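Local coordinates for endoglucanase (Clostridium thermocellum, PDB 2C4X), which probably hydrolyses cellulose as part of the cellulosome, and is represented here by its C-terminal PKD domain and carbohydrate-binding module CBM44, at residues 6-16 against 28-38. The protein carries 1 engineered substitution. Numbering follows the deposited sequence.
Sequences ENQAPKAIFTF and VFNASNSIDED. With CA (calcium ion), chain B.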
ATOM      1  N   GLU A   6     -18.705  -4.978 -45.507  1.00 47.83           N
ATOM      2  CA  GLU A   6     -18.144  -4.034 -44.522  1.00 46.68           C
ATOM      3  C   GLU A   6     -16.957  -4.543 -43.696  1.00 45.02           C
ATOM      4  O   GLU A   6     -17.034  -5.599 -43.060  1.00 45.08           O
ATOM      5  CB  GLU A   6     -19.250  -3.549 -43.576  1.00 47.29           C
ATOM      6  CG  GLU A   6     -19.829  -2.182 -43.924  1.00 49.97           C
ATOM      7  CD  GLU A   6     -19.051  -1.030 -43.290  1.00 53.37           C
ATOM      8  OE1 GLU A   6     -18.596  -1.166 -42.129  1.00 53.67           O
ATOM      9  OE2 GLU A   6     -18.910   0.024 -43.955  1.00 54.89           O
ATOM     10  N   ASN A   7     -15.874  -3.769 -43.690  1.00 42.71           N
ATOM     11  CA  ASN A   7     -14.675  -4.113 -42.921  1.00 40.50           C
ATOM     12  C   ASN A   7     -14.930  -4.197 -41.411  1.00 39.22           C
ATOM     13  O   ASN A   7     -15.464  -3.260 -40.817  1.00 39.06           O
ATOM     14  CB  ASN A   7     -13.546  -3.110 -43.201  1.00 40.16           C
ATOM     15  CG  ASN A   7     -12.287  -3.406 -42.392  1.00 38.86           C
ATOM     16  OD1 ASN A   7     -11.920  -4.565 -42.198  1.00 37.41           O
ATOM     17  ND2 ASN A   7     -11.616  -2.363 -41.932  1.00 37.89           N
ATOM     18  N   GLN A   8     -14.551  -5.321 -40.803  1.00 37.65           N
ATOM     19  CA  GLN A   8     -14.588  -5.464 -39.344  1.00 36.44           C
ATOM     20  C   GLN A   8     -13.363  -4.817 -38.716  1.00 36.07           C
ATOM     21  O   GLN A   8     -12.227  -5.015 -39.194  1.00 35.47           O
ATOM     22  CB  GLN A   8     -14.654  -6.935 -38.929  1.00 36.15           C
ATOM     23  CG  GLN A   8     -15.915  -7.635 -39.357  1.00 35.24           C
ATOM     24  CD  GLN A   8     -15.868  -9.131 -39.116  1.00 33.08           C
ATOM     25  OE1 GLN A   8     -15.245  -9.614 -38.168  1.00 34.15           O
ATOM     26  NE2 GLN A   8     -16.528  -9.870 -39.977  1.00 32.07           N
ATOM     27  N   ALA A   9     -13.593  -4.045 -37.652  1.00 35.97           N
ATOM     28  CA  ALA A   9     -12.500  -3.445 -36.891  1.00 36.24           C
ATOM     29  C   ALA A   9     -11.738  -4.539 -36.137  1.00 36.27           C
ATOM     30  O   ALA A   9     -12.336  -5.511 -35.698  1.00 36.01           O
ATOM     31  CB  ALA A   9     -13.021  -2.377 -35.928  1.00 36.31           C
ATOM     32  N   PRO A  10     -10.407  -4.393 -36.016  1.00 36.48           N
ATOM     33  CA  PRO A  10      -9.624  -5.431 -35.361  1.00 36.82           C
ATOM     34  C   PRO A  10      -9.937  -5.483 -33.861  1.00 37.86           C
ATOM     35  O   PRO A  10     -10.569  -4.565 -33.326  1.00 37.95           O
ATOM     36  CB  PRO A  10      -8.170  -5.000 -35.599  1.00 36.41           C
ATOM     37  CG  PRO A  10      -8.232  -3.524 -35.896  1.00 36.76           C
ATOM     38  CD  PRO A  10      -9.585  -3.261 -36.495  1.00 36.22           C
ATOM     39  N   LYS A  11      -9.518  -6.546 -33.194  1.00 37.91           N
ATOM     40  CA  LYS A  11      -9.694  -6.627 -31.743  1.00 38.87           C
ATOM     41  C   LYS A  11      -8.379  -6.323 -31.033  1.00 38.48           C
ATOM     42  O   LYS A  11      -7.342  -6.899 -31.360  1.00 38.55           O
ATOM     43  CB  LYS A  11     -10.312  -7.964 -31.342  1.00 38.93           C
ATOM     44  CG  LYS A  11     -11.772  -8.065 -31.867  1.00 40.74           C
ATOM     45  CD  LYS A  11     -12.625  -9.179 -31.255  1.00 41.17           C
ATOM     46  CE  LYS A  11     -13.099  -8.837 -29.821  1.00 46.68           C
ATOM     47  NZ  LYS A  11     -13.734  -7.472 -29.620  1.00 47.55           N
ATOM     48  N   ALA A  12      -8.438  -5.366 -30.111  1.00 37.66           N
ATOM     49  CA  ALA A  12      -7.278  -4.866 -29.397  1.00 37.17           C
ATOM     50  C   ALA A  12      -7.282  -5.404 -27.966  1.00 36.89           C
ATOM     51  O   ALA A  12      -8.290  -5.336 -27.245  1.00 36.23           O
ATOM     52  CB  ALA A  12      -7.270  -3.344 -29.393  1.00 37.27           C
ATOM     53  N   ILE A  13      -6.152  -5.956 -27.560  1.00 36.40           N
ATOM     54  CA  ILE A  13      -6.005  -6.467 -26.197  1.00 36.10           C
ATOM     55  C   ILE A  13      -4.516  -6.567 -25.910  1.00 35.65           C
ATOM     56  O   ILE A  13      -3.713  -6.791 -26.820  1.00 35.36           O
ATOM     57  CB  ILE A  13      -6.685  -7.861 -26.004  1.00 36.40           C
ATOM     58  CG1 ILE A  13      -6.778  -8.214 -24.506  1.00 36.78           C
ATOM     59  CG2 ILE A  13      -5.934  -8.937 -26.798  1.00 37.14           C
ATOM     60  CD1 ILE A  13      -7.706  -9.371 -24.166  1.00 36.30           C
ATOM     61  N   PHE A  14      -4.151  -6.378 -24.651  1.00 35.16           N
ATOM     62  CA  PHE A  14      -2.784  -6.634 -24.236  1.00 35.29           C
ATOM     63  C   PHE A  14      -2.702  -7.081 -22.798  1.00 34.85           C
ATOM     64  O   PHE A  14      -3.625  -6.850 -22.015  1.00 34.58           O
ATOM     65  CB  PHE A  14      -1.877  -5.414 -24.493  1.00 34.85           C
ATOM     66  CG  PHE A  14      -2.153  -4.235 -23.592  1.00 34.70           C
ATOM     67  CD1 PHE A  14      -3.049  -3.237 -23.980  1.00 34.13           C
ATOM     68  CD2 PHE A  14      -1.496  -4.110 -22.370  1.00 33.81           C
ATOM     69  CE1 PHE A  14      -3.295  -2.133 -23.150  1.00 33.77           C
ATOM     70  CE2 PHE A  14      -1.740  -3.020 -21.532  1.00 33.96           C
ATOM     71  CZ  PHE A  14      -2.637  -2.031 -21.922  1.00 33.56           C
ATOM     72  N   THR A  15      -1.591  -7.749 -22.479  1.00 34.75           N
ATOM     73  CA  THR A  15      -1.189  -8.035 -21.109  1.00 34.84           C
ATOM     74  C   THR A  15       0.215  -7.438 -20.906  1.00 35.11           C
ATOM     75  O   THR A  15       0.856  -6.995 -21.868  1.00 34.83           O
ATOM     76  CB  THR A  15      -1.156  -9.556 -20.814  1.00 34.74           C
ATOM     77  OG1 THR A  15      -0.206 -10.188 -21.679  1.00 35.81           O
ATOM     78  CG2 THR A  15      -2.530 -10.194 -21.025  1.00 35.06           C
ATOM     79  N   PHE A  16       0.687  -7.405 -19.661  1.00 34.98           N
ATOM     80  CA  PHE A  16       2.045  -6.934 -19.396  1.00 35.02           C
ATOM     81  C   PHE A  16       2.697  -7.743 -18.285  1.00 35.39           C
ATOM     82  O   PHE A  16       2.017  -8.380 -17.484  1.00 35.25           O
ATOM     83  CB  PHE A  16       2.098  -5.420 -19.096  1.00 35.00           C
ATOM     84  CG  PHE A  16       1.220  -4.991 -17.949  1.00 35.57           C
ATOM     85  CD1 PHE A  16       1.641  -5.154 -16.623  1.00 34.13           C
ATOM     86  CD2 PHE A  16      -0.023  -4.422 -18.194  1.00 36.49           C
ATOM     87  CE1 PHE A  16       0.830  -4.767 -15.564  1.00 34.40           C
ATOM     88  CE2 PHE A  16      -0.855  -4.036 -17.132  1.00 37.85           C
ATOM     89  CZ  PHE A  16      -0.419  -4.208 -15.813  1.00 35.52           C
ATOM     90  N   VAL A  28       7.295  -5.588 -20.203  1.00 34.20           N
ATOM     91  CA  VAL A  28       7.007  -6.024 -21.557  1.00 34.33           C
ATOM     92  C   VAL A  28       5.502  -6.010 -21.759  1.00 34.24           C
ATOM     93  O   VAL A  28       4.780  -6.735 -21.081  1.00 34.46           O
ATOM     94  CB  VAL A  28       7.593  -7.421 -21.874  1.00 34.60           C
ATOM     95  CG1 VAL A  28       7.166  -7.870 -23.278  1.00 33.84           C
ATOM     96  CG2 VAL A  28       9.111  -7.406 -21.750  1.00 34.64           C
ATOM     97  N   PHE A  29       5.034  -5.173 -22.680  1.00 34.04           N
ATOM     98  CA  PHE A  29       3.625  -5.157 -23.053  1.00 34.38           C
ATOM     99  C   PHE A  29       3.442  -6.080 -24.240  1.00 34.83           C
ATOM    100  O   PHE A  29       4.193  -6.012 -25.217  1.00 34.93           O
ATOM    101  CB  PHE A  29       3.161  -3.730 -23.393  1.00 34.09           C
ATOM    102  CG  PHE A  29       3.182  -2.793 -22.214  1.00 33.98           C
ATOM    103  CD1 PHE A  29       4.324  -2.046 -21.919  1.00 34.29           C
ATOM    104  CD2 PHE A  29       2.063  -2.665 -21.395  1.00 34.10           C
ATOM    105  CE1 PHE A  29       4.341  -1.160 -20.828  1.00 34.51           C
ATOM    106  CE2 PHE A  29       2.069  -1.805 -20.293  1.00 34.79           C
ATOM    107  CZ  PHE A  29       3.210  -1.047 -20.009  1.00 34.53           C
ATOM    108  N   ASN A  30       2.441  -6.944 -24.151  1.00 34.93           N
ATOM    109  CA  ASN A  30       2.254  -7.986 -25.144  1.00 34.89           C
ATOM    110  C   ASN A  30       0.838  -7.940 -25.713  1.00 34.69           C
ATOM    111  O   ASN A  30      -0.114  -8.363 -25.068  1.00 34.12           O
ATOM    112  CB  ASN A  30       2.569  -9.349 -24.511  1.00 35.11           C
ATOM    113  CG  ASN A  30       2.591 -10.475 -25.517  1.00 36.48           C
ATOM    114  OD1 ASN A  30       1.853 -10.463 -26.499  1.00 37.31           O
ATOM    115  ND2 ASN A  30       3.442 -11.466 -25.275  1.00 37.07           N
ATOM    116  N   ALA A  31       0.712  -7.410 -26.926  1.00 34.65           N
ATOM    117  CA  ALA A  31      -0.581  -7.307 -27.606  1.00 34.51           C
ATOM    118  C   ALA A  31      -0.832  -8.454 -28.588  1.00 34.74           C
ATOM    119  O   ALA A  31      -1.637  -8.317 -29.512  1.00 34.83           O
ATOM    120  CB  ALA A  31      -0.676  -5.966 -28.330  1.00 34.30           C
ATOM    121  N   SER A  32      -0.153  -9.580 -28.392  1.00 35.18           N
ATOM    122  CA  SER A  32      -0.153 -10.659 -29.384  1.00 35.67           C
ATOM    123  C   SER A  32      -1.499 -11.377 -29.561  1.00 35.84           C
ATOM    124  O   SER A  32      -1.700 -12.058 -30.566  1.00 35.55           O
ATOM    125  CB  SER A  32       0.966 -11.665 -29.105  1.00 35.80           C
ATOM    126  OG  SER A  32       0.668 -12.428 -27.954  1.00 37.73           O
ATOM    127  N   ASN A  33      -2.420 -11.215 -28.609  1.00 35.58           N
ATOM    128  CA  ASN A  33      -3.768 -11.760 -28.805  1.00 35.70           C
ATOM    129  C   ASN A  33      -4.708 -10.827 -29.550  1.00 35.80           C
ATOM    130  O   ASN A  33      -5.853 -11.200 -29.824  1.00 35.79           O
ATOM    131  CB  ASN A  33      -4.390 -12.279 -27.503  1.00 35.61           C
ATOM    132  CG  ASN A  33      -3.672 -13.517 -26.975  1.00 36.58           C
ATOM    133  OD1 ASN A  33      -3.546 -13.697 -25.767  1.00 37.90           O
ATOM    134  ND2 ASN A  33      -3.188 -14.365 -27.881  1.00 36.83           N
ATOM    135  N   SER A  34      -4.219  -9.631 -29.885  1.00 35.18           N
ATOM    136  CA  SER A  34      -4.919  -8.738 -30.811  1.00 35.40           C
ATOM    137  C   SER A  34      -5.009  -9.411 -32.182  1.00 35.71           C
ATOM    138  O   SER A  34      -4.083 -10.111 -32.607  1.00 35.82           O
ATOM    139  CB  SER A  34      -4.207  -7.382 -30.948  1.00 34.84           C
ATOM    140  OG  SER A  34      -4.120  -6.711 -29.703  1.00 35.38           O
ATOM    141  N   ILE A  35      -6.118  -9.196 -32.875  1.00 35.81           N
ATOM    142  CA  ILE A  35      -6.333  -9.852 -34.163  1.00 36.01           C
ATOM    143  C   ILE A  35      -7.309  -9.075 -35.038  1.00 35.68           C
ATOM    144  O   ILE A  35      -8.252  -8.470 -34.538  1.00 35.83           O
ATOM    145  CB  ILE A  35      -6.789 -11.347 -33.974  1.00 36.23           C
ATOM    146  CG1 ILE A  35      -6.877 -12.078 -35.321  1.00 35.96           C
ATOM    147  CG2 ILE A  35      -8.081 -11.426 -33.148  1.00 36.39           C
ATOM    148  CD1 ILE A  35      -6.966 -13.614 -35.200  1.00 36.95           C
ATOM    149  N   ASP A  36      -7.042  -9.054 -36.342  1.00 35.70           N
ATOM    150  CA  ASP A  36      -8.041  -8.630 -37.297  1.00 35.56           C
ATOM    151  C   ASP A  36      -8.643  -9.883 -37.917  1.00 35.76           C
ATOM    152  O   ASP A  36      -7.927 -10.711 -38.483  1.00 35.93           O
ATOM    153  CB  ASP A  36      -7.465  -7.711 -38.372  1.00 35.27           C
ATOM    154  CG  ASP A  36      -8.544  -7.001 -39.146  1.00 35.76           C
ATOM    155  OD1 ASP A  36      -9.570  -6.639 -38.530  1.00 35.23           O
ATOM    156  OD2 ASP A  36      -8.396  -6.803 -40.369  1.00 35.35           O
ATOM    157  N   GLU A  37      -9.960 -10.020 -37.794  1.00 35.31           N
ATOM    158  CA  GLU A  37     -10.652 -11.218 -38.239  1.00 35.72           C
ATOM    159  C   GLU A  37     -10.764 -11.340 -39.763  1.00 35.99           C
ATOM    160  O   GLU A  37     -10.805 -12.456 -40.289  1.00 35.84           O
ATOM    161  CB  GLU A  37     -12.035 -11.315 -37.583  1.00 35.67           C
ATOM    162  CG  GLU A  37     -12.015 -11.133 -36.056  1.00 34.81           C
ATOM    163  CD  GLU A  37     -11.401 -12.313 -35.314  1.00 36.46           C
ATOM    164  OE1 GLU A  37     -11.185 -13.385 -35.920  1.00 35.36           O
ATOM    165  OE2 GLU A  37     -11.146 -12.170 -34.102  1.00 37.06           O
ATOM    166  N   ASP A  38     -10.812 -10.204 -40.461  1.00 35.68           N
ATOM    167  CA  ASP A  38     -11.024 -10.212 -41.910  1.00 36.16           C
ATOM    168  C   ASP A  38      -9.875  -9.548 -42.680  1.00 36.28           C
ATOM    169  O   ASP A  38     -10.026  -9.175 -43.848  1.00 36.74           O
ATOM    170  CB  ASP A  38     -12.376  -9.567 -42.268  1.00 35.79           C
ATOM    171  CG  ASP A  38     -12.448  -8.087 -41.877  1.00 36.21           C
ATOM    172  OD1 ASP A  38     -11.536  -7.609 -41.176  1.00 34.71           O
ATOM    173  OD2 ASP A  38     -13.420  -7.400 -42.259  1.00 35.65           O
TER
HETATM  174 CA    CA B1252     -10.410  -5.612 -40.650  1.00 36.44          CA
HETATM  175  O   HOH W   1     -15.366  -8.492 -43.610  1.00 42.51           O
HETATM  176  O   HOH W   2     -11.657  -7.896 -37.236  1.00 41.35           O
HETATM  177  O   HOH W   3      -9.146  -5.372 -42.697  1.00 33.34           O
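Phe-29 turns its CD2-CE2 side to both Phe-14 and Phe-16, the three rings forming a triangle and pointing the same way from their backbones. CE2 of Phe-14 comes to the edge of the Phe-29 ring, near its plane, 3.8 Å from CD2 of Phe-29. Phe-16 meets Phe-29 obliquely, its CB lying 3.6 Å from CD2 of Phe-29, with the two planes 57° apart. Beyond these three, Trp-46 and Phe-87 meet the Phe-14 ring edge-to-face, carrying the cluster into the domain core.

At the other end the flat groups belong to calcium. The Asn-7 amide and Asp-38 carboxylate planes are nearly parallel, 13° apart, and each gives the ion its OD1. Asp-36 binds with both carboxylate oxygens, Gln-8 lends its backbone O, and water 3 and Asp-79 complete the site. OD2 of Asp-38, left off the metal, accepts the N-H of Gln-8 on its syn side but somewhat out of the carboxylate plane, at 2.8 Å from the N, so one carboxylate ties the ion to the neighbouring backbone. Water 2 joins O of Ala-9, OD1 of Asp-36 and N of Glu-37.

Between these ends Lys-11 and Ile-35 form a single antiparallel bridge, with Lys-11 N 2.7 Å from Ile-35 O. Between this bridge and Thr-15 the register shifts by one residue, and the type I turn from Ala-31 to Ser-34 lies in the interval. There OG of Ser-34, anti to its own carbonyl carbon (chi1 -60°), takes the N-H of Ile-13 at 3.0 Å from the N, a side chain standing in for a backbone partner. Regular pairing resumes at Thr-15 and Asn-30, whose N and O bond reciprocally. This is the antiparallel hairpin of strands 15-17 and 27-30 in the PKD beta-sandwich, its loop extensions fastened by a calcium site.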